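PDB 1RTW: transcriptional activator, putative, which is of unknown function but has the all-helical fold of the TENA/THI-4/PQQC family. Local coordinates for residues B[11-16]-B[197-202]; B[23-28]-B[33-38]; B[80-85]-B[154-159]. One frame throughout, in Å; residues are numbered along the deposited sequence.

Overall arrangement
All three contacts join helices of one all-helical chain, and their chemistry differs with their place in the fold. Contact 1 lies at the surface, where the short helix 11-15 meets helix 181-201 mainly through aliphatic carbon. Contact 2, partly buried, links helix 21-28 to the start of helix 33-60 and mixes a Met-aromatic touch with a water bridge. Contact 3, also partly buried, joins helices 66-89 and 150-157 through a selenomethionine among aromatic rings. Contacts 1 and 2 touch where W202 packs on L23; contacts 2 and 3 both lie, in series, within the loop that contact 1 closes. Contact 3 touches neither of the others, its centre about 16 Å from that of contact 2.

Contact 1 (B[11-16]-B[197-202]); sequences ENIWRR and FELIFW
L199 points from helix 181-201 into the angle between I13 and R16, three residues apart in the segment 11-16. With its CG anti to the backbone N (chi1 170°), the leucine reaches outward from its own helix and presents its two methyls to different parts of R16. CD1 lies 3.4 Å from CB of R16, a close fit at the root of the arginine. CD2 lies 3.6 Å from CD of R16, farther along a chain that stays extended from CG to NE. The guanidinium continues past the leucine, so that CD2 sits at its edge, near its plane, and not over a face. Arginine suits this exposed place because its methylenes can lie across a leucine while the charged end stays toward the outside.

I13 adds a second, looser touch. Its CG2, the branch placed beside the carbonyl carbon, comes within 4.1 Å of CD2 of L199 and equally near CB, and the two side chains slant across one another. I13 also touches S195 and K196, while NE1 of neighbouring W14 hydrogen-bonds to OG of S195, extending the seam along the same helix. Here an N-terminal helix lies against the C-terminal one, bringing parts near the two ends of the chain together at the surface of the all-helical TENA/THI-4/PQQC fold.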
loop_
_atom_site.group_PDB
_atom_site.type_symbol
_atom_site.label_atom_id
_atom_site.label_comp_id
_atom_site.label_asym_id
_atom_site.label_seq_id
_atom_site.Cartn_x
_atom_site.Cartn_y
_atom_site.Cartn_z
ATOM N N GLU B 11 7.120 29.486 9.465
ATOM C CA GLU B 11 6.832 30.800 8.900
ATOM C C GLU B 11 8.004 31.359 8.101
ATOM O O GLU B 11 7.811 32.140 7.168
ATOM C CB GLU B 11 6.394 31.785 9.991
ATOM C CG GLU B 11 7.488 32.215 10.966
ATOM C CD GLU B 11 6.977 33.140 12.068
ATOM O OE1 GLU B 11 5.747 33.341 12.184
ATOM O OE2 GLU B 11 7.813 33.666 12.831
ATOM N N ASN B 12 9.211 30.906 8.419
ATOM C CA ASN B 12 10.394 31.373 7.710
ATOM C C ASN B 12 10.394 30.846 6.271
ATOM O O ASN B 12 10.677 31.592 5.330
ATOM C CB ASN B 12 11.671 30.957 8.452
ATOM C CG ASN B 12 12.736 32.052 8.451
ATOM O OD1 ASN B 12 13.192 32.490 9.513
ATOM N ND2 ASN B 12 13.130 32.502 7.260
ATOM N N ILE B 13 10.019 29.580 6.099
ATOM C CA ILE B 13 9.961 28.978 4.771
ATOM C C ILE B 13 8.784 29.539 3.976
ATOM O O ILE B 13 8.922 29.858 2.799
ATOM C CB ILE B 13 9.842 27.440 4.848
ATOM C CG1 ILE B 13 11.066 26.866 5.564
ATOM C CG2 ILE B 13 9.722 26.842 3.441
ATOM C CD1 ILE B 13 11.034 25.356 5.729
ATOM N N TRP B 14 7.629 29.667 4.625
ATOM C CA TRP B 14 6.443 30.201 3.955
ATOM C C TRP B 14 6.637 31.640 3.496
ATOM O O TRP B 14 6.130 32.031 2.446
ATOM C CB TRP B 14 5.206 30.089 4.854
ATOM C CG TRP B 14 4.659 28.690 4.911
ATOM C CD1 TRP B 14 5.373 27.537 5.097
ATOM C CD2 TRP B 14 3.295 28.291 4.743
ATOM N NE1 TRP B 14 4.540 26.452 5.044
ATOM C CE2 TRP B 14 3.254 26.884 4.820
ATOM C CE3 TRP B 14 2.097 28.985 4.521
ATOM C CZ2 TRP B 14 2.072 26.155 4.695
ATOM C CZ3 TRP B 14 0.918 28.259 4.398
ATOM C CH2 TRP B 14 0.919 26.858 4.481
ATOM N N ARG B 15 7.390 32.416 4.274
ATOM C CA ARG B 15 7.656 33.811 3.938
ATOM C C ARG B 15 8.359 33.884 2.589
ATOM O O ARG B 15 8.157 34.830 1.826
ATOM C CB ARG B 15 8.518 34.479 5.015
ATOM C CG ARG B 15 8.369 35.995 5.071
ATOM C CD ARG B 15 9.413 36.636 5.972
ATOM N NE ARG B 15 9.396 36.092 7.330
ATOM C CZ ARG B 15 10.423 35.463 7.900
ATOM N NH1 ARG B 15 11.557 35.292 7.228
ATOM N NH2 ARG B 15 10.317 34.996 9.139
ATOM N N ARG B 16 9.168 32.867 2.295
ATOM C CA ARG B 16 9.889 32.801 1.031
ATOM C C ARG B 16 8.947 32.664 -0.174
ATOM O O ARG B 16 9.327 33.023 -1.290
ATOM C CB ARG B 16 10.952 31.693 1.043
ATOM C CG ARG B 16 12.206 31.997 1.881
ATOM C CD ARG B 16 13.183 30.823 1.834
ATOM N NE ARG B 16 14.379 31.024 2.650
ATOM C CZ ARG B 16 15.261 30.067 2.929
ATOM N NH1 ARG B 16 15.082 28.836 2.459
ATOM N NH2 ARG B 16 16.326 30.335 3.676
ATOM N N PHE B 197 9.019 21.727 -0.242
ATOM C CA PHE B 197 8.615 21.306 -1.573
ATOM C C PHE B 197 7.752 22.370 -2.232
ATOM O O PHE B 197 7.910 22.641 -3.421
ATOM C CB PHE B 197 7.874 19.971 -1.512
ATOM C CG PHE B 197 8.777 18.773 -1.590
ATOM C CD1 PHE B 197 9.661 18.626 -2.654
ATOM C CD2 PHE B 197 8.721 17.780 -0.630
ATOM C CE1 PHE B 197 10.476 17.498 -2.760
ATOM C CE2 PHE B 197 9.529 16.653 -0.726
ATOM C CZ PHE B 197 10.408 16.511 -1.795
ATOM N N GLU B 198 6.863 22.981 -1.452
ATOM C CA GLU B 198 5.990 24.046 -1.950
ATOM C C GLU B 198 6.828 25.238 -2.401
ATOM O O GLU B 198 6.599 25.821 -3.461
ATOM C CB GLU B 198 5.030 24.511 -0.846
ATOM C CG GLU B 198 3.805 23.625 -0.659
ATOM C CD GLU B 198 2.879 23.649 -1.868
ATOM O OE1 GLU B 198 2.597 24.748 -2.377
ATOM O OE2 GLU B 198 2.436 22.576 -2.324
ATOM N N LEU B 199 7.797 25.602 -1.569
ATOM C CA LEU B 199 8.680 26.724 -1.871
ATOM C C LEU B 199 9.495 26.480 -3.139
ATOM O O LEU B 199 9.671 27.373 -3.955
ATOM C CB LEU B 199 9.634 26.966 -0.703
ATOM C CG LEU B 199 10.751 27.968 -1.014
ATOM C CD1 LEU B 199 10.176 29.349 -1.287
ATOM C CD2 LEU B 199 11.749 28.005 0.130
ATOM N N ILE B 200 10.007 25.265 -3.270
ATOM C CA ILE B 200 10.828 24.870 -4.399
ATOM C C ILE B 200 10.052 24.746 -5.706
ATOM O O ILE B 200 10.577 25.050 -6.780
ATOM C CB ILE B 200 11.537 23.525 -4.076
ATOM C CG1 ILE B 200 12.607 23.755 -3.007
ATOM C CG2 ILE B 200 12.156 22.906 -5.322
ATOM C CD1 ILE B 200 13.188 22.467 -2.449
ATOM N N PHE B 201 8.798 24.318 -5.617
ATOM C CA PHE B 201 7.996 24.142 -6.815
ATOM C C PHE B 201 7.888 25.402 -7.665
ATOM O O PHE B 201 7.913 25.324 -8.897
ATOM C CB PHE B 201 6.605 23.625 -6.452
ATOM C CG PHE B 201 5.952 22.847 -7.545
ATOM C CD1 PHE B 201 5.214 23.494 -8.535
ATOM C CD2 PHE B 201 6.064 21.454 -7.581
ATOM C CE1 PHE B 201 4.593 22.764 -9.546
ATOM C CE2 PHE B 201 5.449 20.707 -8.582
ATOM C CZ PHE B 201 4.710 21.362 -9.570
ATOM N N TRP B 202 7.782 26.561 -7.015
ATOM C CA TRP B 202 7.659 27.819 -7.745
ATOM C C TRP B 202 8.844 28.070 -8.677
ATOM O O TRP B 202 8.674 28.655 -9.742
ATOM C CB TRP B 202 7.481 28.992 -6.785
ATOM C CG TRP B 202 6.226 28.927 -5.959
ATOM C CD1 TRP B 202 6.140 28.676 -4.619
ATOM C CD2 TRP B 202 4.874 29.084 -6.423
ATOM N NE1 TRP B 202 4.825 28.658 -4.223
ATOM C CE2 TRP B 202 4.031 28.910 -5.304
ATOM C CE3 TRP B 202 4.302 29.345 -7.668
ATOM C CZ2 TRP B 202 2.637 28.992 -5.401
ATOM C CZ3 TRP B 202 2.914 29.422 -7.763
ATOM C CH2 TRP B 202 2.099 29.248 -6.634
#

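Contact 2 (B[23-28]-B[33-38]); sequences LIEMAE and KENFEK
E25 and N35 face each other across a water molecule, and this bridge makes up the polar part of the contact. OE1 of E25 and OD1 of N35 are 4.5 Å apart, and since both are acceptors they could not bond to each other directly. The water solves this by donating to both, 2.5 Å from OE1 of E25 and 2.6 Å from OD1 of N35. Glutamate has the length for the task: its CG is anti to the carbonyl carbon and the chain then runs on extended (chi2 -174°), carrying the carboxylate toward the other helix. The asparagine works with both ends of its amide. While OD1 accepts from the water, ND2 hydrogen-bonds to the backbone O of A205, which fixes how the amide is turned and ties the pair to the C-terminal tail. There Y206 also offers its OH to OE1 of E25 in a weak bond.

The apolar part pairs two buried side chains. M26, built as selenomethionine, folds its chain at each torsion and brings SE to 4.3 Å from CD1 of F36. This is a Met-aromatic contact of oblique geometry: SE is 5.5 Å from the ring centroid and 71° off the normal. A large, flexible and polarisable side chain fits well beside such a ring. F36 stacks in addition on Y149, and M26 packs on W136 of helix 118-142, so each of the two has a further aromatic neighbour.

The two helical segments run in roughly opposite directions and only four residues separate them, as in an alpha-alpha hairpin, here one that leads into the long helix 33-60.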
loop_
_atom_site.group_PDB
_atom_site.type_symbol
_atom_site.label_atom_id
_atom_site.label_comp_id
_atom_site.label_asym_id
_atom_site.label_seq_id
_atom_site.Cartn_x
_atom_site.Cartn_y
_atom_site.Cartn_z
ATOM N N LEU B 23 4.898 34.727 -7.963
ATOM C CA LEU B 23 3.683 35.405 -7.523
ATOM C C LEU B 23 3.723 36.908 -7.775
ATOM O O LEU B 23 2.694 37.514 -8.064
ATOM C CB LEU B 23 3.404 35.110 -6.047
ATOM C CG LEU B 23 3.318 33.621 -5.662
ATOM C CD1 LEU B 23 2.968 33.483 -4.199
ATOM C CD2 LEU B 23 2.292 32.889 -6.510
ATOM N N ILE B 24 4.908 37.505 -7.663
ATOM C CA ILE B 24 5.075 38.936 -7.905
ATOM C C ILE B 24 4.785 39.222 -9.371
ATOM O O ILE B 24 4.136 40.214 -9.707
ATOM C CB ILE B 24 6.521 39.398 -7.630
ATOM C CG1 ILE B 24 6.862 39.238 -6.152
ATOM C CG2 ILE B 24 6.708 40.845 -8.073
ATOM C CD1 ILE B 24 8.327 39.503 -5.841
ATOM N N GLU B 25 5.258 38.334 -10.236
ATOM C CA GLU B 25 5.071 38.509 -11.662
ATOM C C GLU B 25 3.635 38.278 -12.083
ATOM O O GLU B 25 3.145 38.935 -12.997
ATOM C CB GLU B 25 6.046 37.629 -12.436
ATOM C CG GLU B 25 7.495 37.980 -12.137
ATOM C CD GLU B 25 8.495 37.223 -12.984
ATOM O OE1 GLU B 25 8.105 36.338 -13.770
ATOM O OE2 GLU B 25 9.691 37.533 -12.852
HETATM N N MSE B 26 2.958 37.353 -11.409
HETATM C CA MSE B 26 1.553 37.086 -11.693
HETATM C C MSE B 26 0.755 38.341 -11.318
HETATM O O MSE B 26 -0.110 38.790 -12.075
HETATM C CB MSE B 26 1.047 35.908 -10.852
HETATM C CG MSE B 26 1.504 34.532 -11.306
HETATM SE SE MSE B 26 0.564 33.851 -12.856
HETATM C CE MSE B 26 -1.214 34.397 -12.401
ATOM N N ALA B 27 1.101 38.913 -10.164
ATOM C CA ALA B 27 0.443 40.103 -9.621
ATOM C C ALA B 27 0.682 41.383 -10.413
ATOM O O ALA B 27 -0.210 42.224 -10.511
ATOM C CB ALA B 27 0.839 40.310 -8.159
ATOM N N GLU B 28 1.881 41.529 -10.971
ATOM C CA GLU B 28 2.234 42.707 -11.750
ATOM C C GLU B 28 2.090 42.455 -13.244
ATOM O O GLU B 28 2.328 43.351 -14.053
ATOM C CB GLU B 28 3.674 43.129 -11.442
ATOM C CG GLU B 28 3.920 43.511 -9.980
ATOM C CD GLU B 28 5.365 43.926 -9.694
ATOM O OE1 GLU B 28 6.174 44.004 -10.645
ATOM O OE2 GLU B 28 5.694 44.176 -8.509
ATOM N N LYS B 33 5.218 34.384 -20.868
ATOM C CA LYS B 33 4.449 33.240 -21.333
ATOM C C LYS B 33 5.114 31.892 -21.035
ATOM O O LYS B 33 4.475 30.984 -20.504
ATOM C CB LYS B 33 4.207 33.383 -22.835
ATOM C CG LYS B 33 3.251 32.374 -23.425
ATOM C CD LYS B 33 3.112 32.583 -24.916
ATOM C CE LYS B 33 2.073 31.643 -25.481
ATOM N NZ LYS B 33 1.925 31.819 -26.950
ATOM N N GLU B 34 6.401 31.793 -21.360
ATOM C CA GLU B 34 7.196 30.579 -21.170
ATOM C C GLU B 34 7.244 30.090 -19.731
ATOM O O GLU B 34 7.262 28.886 -19.481
ATOM C CB GLU B 34 8.635 30.795 -21.654
ATOM C CG GLU B 34 8.779 31.127 -23.136
ATOM C CD GLU B 34 8.185 32.475 -23.503
ATOM O OE1 GLU B 34 8.611 33.499 -22.923
ATOM O OE2 GLU B 34 7.279 32.505 -24.363
ATOM N N ASN B 35 7.304 31.030 -18.794
ATOM C CA ASN B 35 7.366 30.695 -17.381
ATOM C C ASN B 35 6.038 30.130 -16.886
ATOM O O ASN B 35 6.017 29.173 -16.114
ATOM C CB ASN B 35 7.799 31.915 -16.569
ATOM C CG ASN B 35 9.180 32.418 -16.973
ATOM O OD1 ASN B 35 9.407 33.620 -17.092
ATOM N ND2 ASN B 35 10.106 31.493 -17.201
ATOM N N PHE B 36 4.934 30.701 -17.361
ATOM C CA PHE B 36 3.619 30.219 -16.978
ATOM C C PHE B 36 3.374 28.832 -17.567
ATOM O O PHE B 36 2.800 27.964 -16.903
ATOM C CB PHE B 36 2.506 31.167 -17.444
ATOM C CG PHE B 36 1.133 30.663 -17.137
ATOM C CD1 PHE B 36 0.597 30.806 -15.858
ATOM C CD2 PHE B 36 0.403 29.967 -18.099
ATOM C CE1 PHE B 36 -0.636 30.257 -15.540
ATOM C CE2 PHE B 36 -0.835 29.411 -17.788
ATOM C CZ PHE B 36 -1.352 29.557 -16.503
ATOM N N GLU B 37 3.798 28.628 -18.813
ATOM C CA GLU B 37 3.607 27.341 -19.468
ATOM C C GLU B 37 4.314 26.221 -18.719
ATOM O O GLU B 37 3.739 25.154 -18.501
ATOM C CB GLU B 37 4.074 27.386 -20.922
ATOM C CG GLU B 37 3.977 26.038 -21.627
ATOM C CD GLU B 37 4.123 26.119 -23.152
ATOM O OE1 GLU B 37 3.743 27.151 -23.756
ATOM O OE2 GLU B 37 4.594 25.126 -23.748
ATOM N N LYS B 38 5.554 26.472 -18.317
ATOM C CA LYS B 38 6.333 25.483 -17.588
ATOM C C LYS B 38 5.661 25.164 -16.250
ATOM O O LYS B 38 5.589 24.004 -15.849
ATOM C CB LYS B 38 7.769 25.983 -17.379
ATOM C CG LYS B 38 8.709 24.941 -16.800
ATOM C CD LYS B 38 10.155 25.298 -17.067
ATOM C CE LYS B 38 10.489 25.199 -18.549
ATOM N NZ LYS B 38 10.317 23.801 -19.048
HETATM O O HOH W 1 8.002 35.597 -16.151
#

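Contact 3 (B[80-85]-B[154-159]); sequences LEMFEK and NHWSSQ
OG of S158 is held twice at the end of helix 150-157: it donates to the backbone O of H155 at 3.0 Å and accepts from N of F161. The first bond meets the carbonyl at a C=O...donor angle of 133°, tilted 32° from its plane. The second makes S158 the N-cap of helix 159-176, and a serine suits a junction where one hydroxyl can serve the end of one helix and the start of the next.

The same H155 turns its side chain toward helix 66-89, where M82, built as selenomethionine, reaches alongside both H155 and W156. With CG opposite the backbone N (chi1 173°), the M82 chain runs straight out and bends only at its last torsion, which sets CE over a face of the indole. CE is 4.2 Å from the centroid of the six-membered ring, a CH-pi contact. SE, meanwhile, lies 3.8 Å from CB of H155 and approaches the imidazole obliquely. ND1 of H155 sits 3.5 Å above the same face of W156 as CE, near the rim.

F83 meets the tryptophan differently, its CZ lying in the indole plane at the edge, 3.9 Å from CH2 of W156. The indole NH is satisfied by OE2 of E79, and the side chain is about 4 Å from a bound phosphate ion.

Polarisable selenium, a methyl and aromatic rings thus join the two helices by dispersion and CH-pi attraction, while the bond from W156 NE1 to E79 probably helps fix the turn of the indole.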
loop_
_atom_site.group_PDB
_atom_site.type_symbol
_atom_site.label_atom_id
_atom_site.label_comp_id
_atom_site.label_asym_id
_atom_site.label_seq_id
_atom_site.Cartn_x
_atom_site.Cartn_y
_atom_site.Cartn_z
ATOM N N LEU B 80 -8.503 19.499 -12.804
ATOM C CA LEU B 80 -7.967 18.901 -14.025
ATOM C C LEU B 80 -8.566 19.573 -15.243
ATOM O O LEU B 80 -7.841 19.922 -16.172
ATOM C CB LEU B 80 -8.259 17.403 -14.093
ATOM C CG LEU B 80 -7.575 16.558 -13.026
ATOM C CD1 LEU B 80 -7.956 15.099 -13.215
ATOM C CD2 LEU B 80 -6.063 16.757 -13.094
ATOM N N GLU B 81 -9.889 19.741 -15.235
ATOM C CA GLU B 81 -10.602 20.383 -16.335
ATOM C C GLU B 81 -10.110 21.824 -16.474
ATOM O O GLU B 81 -9.925 22.322 -17.579
ATOM C CB GLU B 81 -12.115 20.381 -16.071
ATOM C CG GLU B 81 -12.707 19.007 -15.752
ATOM C CD GLU B 81 -14.163 19.064 -15.288
ATOM O OE1 GLU B 81 -14.844 18.014 -15.344
ATOM O OE2 GLU B 81 -14.626 20.145 -14.858
HETATM N N MSE B 82 -9.877 22.481 -15.343
HETATM C CA MSE B 82 -9.395 23.857 -15.346
HETATM C C MSE B 82 -8.044 23.967 -16.064
HETATM O O MSE B 82 -7.812 24.906 -16.832
HETATM C CB MSE B 82 -9.300 24.377 -13.912
HETATM C CG MSE B 82 -8.644 25.732 -13.785
HETATM SE SE MSE B 82 -8.639 26.402 -11.988
HETATM C CE MSE B 82 -7.301 25.245 -11.224
ATOM N N PHE B 83 -7.164 22.997 -15.823
ATOM C CA PHE B 83 -5.852 22.989 -16.462
ATOM C C PHE B 83 -6.004 22.666 -17.944
ATOM O O PHE B 83 -5.361 23.280 -18.788
ATOM C CB PHE B 83 -4.929 21.950 -15.815
ATOM C CG PHE B 83 -4.184 22.447 -14.613
ATOM C CD1 PHE B 83 -2.839 22.788 -14.712
ATOM C CD2 PHE B 83 -4.808 22.546 -13.372
ATOM C CE1 PHE B 83 -2.123 23.221 -13.594
ATOM C CE2 PHE B 83 -4.100 22.977 -12.248
ATOM C CZ PHE B 83 -2.749 23.317 -12.364
ATOM N N GLU B 84 -6.862 21.701 -18.250
ATOM C CA GLU B 84 -7.094 21.279 -19.626
ATOM C C GLU B 84 -7.723 22.348 -20.516
ATOM O O GLU B 84 -7.347 22.478 -21.679
ATOM C CB GLU B 84 -7.935 20.006 -19.639
ATOM C CG GLU B 84 -7.196 18.803 -19.076
ATOM C CD GLU B 84 -8.113 17.763 -18.454
ATOM O OE1 GLU B 84 -9.357 17.930 -18.488
ATOM O OE2 GLU B 84 -7.579 16.773 -17.914
ATOM N N LYS B 85 -8.673 23.105 -19.968
ATOM C CA LYS B 85 -9.346 24.170 -20.712
ATOM C C LYS B 85 -8.277 25.193 -21.081
ATOM O O LYS B 85 -7.974 25.397 -22.261
ATOM C CB LYS B 85 -10.420 24.845 -19.842
ATOM C CG LYS B 85 -11.601 25.424 -20.624
ATOM C CD LYS B 85 -12.328 26.504 -19.829
ATOM C CE LYS B 85 -11.468 27.761 -19.728
ATOM N NZ LYS B 85 -11.962 28.761 -18.740
ATOM N N ASN B 154 -8.533 33.026 -8.992
ATOM C CA ASN B 154 -9.837 32.957 -8.345
ATOM C C ASN B 154 -10.111 31.623 -7.673
ATOM O O ASN B 154 -10.585 31.595 -6.545
ATOM C CB ASN B 154 -10.968 33.246 -9.343
ATOM C CG ASN B 154 -11.062 34.721 -9.720
ATOM O OD1 ASN B 154 -10.643 35.606 -8.958
ATOM N ND2 ASN B 154 -11.616 34.992 -10.902
ATOM N N HIS B 155 -9.822 30.520 -8.358
ATOM C CA HIS B 155 -10.085 29.212 -7.778
ATOM C C HIS B 155 -9.376 28.963 -6.444
ATOM O O HIS B 155 -10.020 28.600 -5.465
ATOM C CB HIS B 155 -9.762 28.078 -8.761
ATOM C CG HIS B 155 -9.908 26.713 -8.154
ATOM N ND1 HIS B 155 -8.823 25.914 -7.861
ATOM C CD2 HIS B 155 -10.993 26.065 -7.682
ATOM C CE1 HIS B 155 -9.239 24.837 -7.223
ATOM N NE2 HIS B 155 -10.548 24.899 -7.099
ATOM N N TRP B 156 -8.072 29.213 -6.390
ATOM C CA TRP B 156 -7.333 28.970 -5.158
ATOM C C TRP B 156 -7.470 30.021 -4.060
ATOM O O TRP B 156 -7.112 29.766 -2.904
ATOM C CB TRP B 156 -5.869 28.677 -5.462
ATOM C CG TRP B 156 -5.681 27.315 -6.028
ATOM C CD1 TRP B 156 -6.108 26.135 -5.485
ATOM C CD2 TRP B 156 -5.008 26.977 -7.234
ATOM N NE1 TRP B 156 -5.740 25.081 -6.281
ATOM C CE2 TRP B 156 -5.062 25.576 -7.376
ATOM C CE3 TRP B 156 -4.363 27.724 -8.227
ATOM C CZ2 TRP B 156 -4.489 24.901 -8.448
ATOM C CZ3 TRP B 156 -3.793 27.063 -9.292
ATOM C CH2 TRP B 156 -3.864 25.663 -9.401
ATOM N N SER B 157 -7.994 31.190 -4.421
ATOM C CA SER B 157 -8.194 32.270 -3.459
ATOM C C SER B 157 -9.672 32.436 -3.099
ATOM O O SER B 157 -10.011 33.195 -2.191
ATOM C CB SER B 157 -7.652 33.591 -4.015
ATOM O OG SER B 157 -8.425 34.042 -5.117
ATOM N N SER B 158 -10.543 31.705 -3.794
ATOM C CA SER B 158 -11.986 31.792 -3.559
ATOM C C SER B 158 -12.417 31.427 -2.139
ATOM O O SER B 158 -11.709 30.726 -1.417
ATOM C CB SER B 158 -12.751 30.917 -4.558
ATOM O OG SER B 158 -12.601 29.535 -4.266
ATOM N N GLN B 159 -13.598 31.910 -1.760
ATOM C CA GLN B 159 -14.170 31.640 -0.445
ATOM C C GLN B 159 -14.424 30.140 -0.323
ATOM O O GLN B 159 -14.248 29.557 0.743
ATOM C CB GLN B 159 -15.487 32.410 -0.271
ATOM C CG GLN B 159 -16.133 32.295 1.114
ATOM C CD GLN B 159 -15.342 32.993 2.213
ATOM O OE1 GLN B 159 -14.314 33.626 1.959
ATOM N NE2 GLN B 159 -15.827 32.884 3.444
#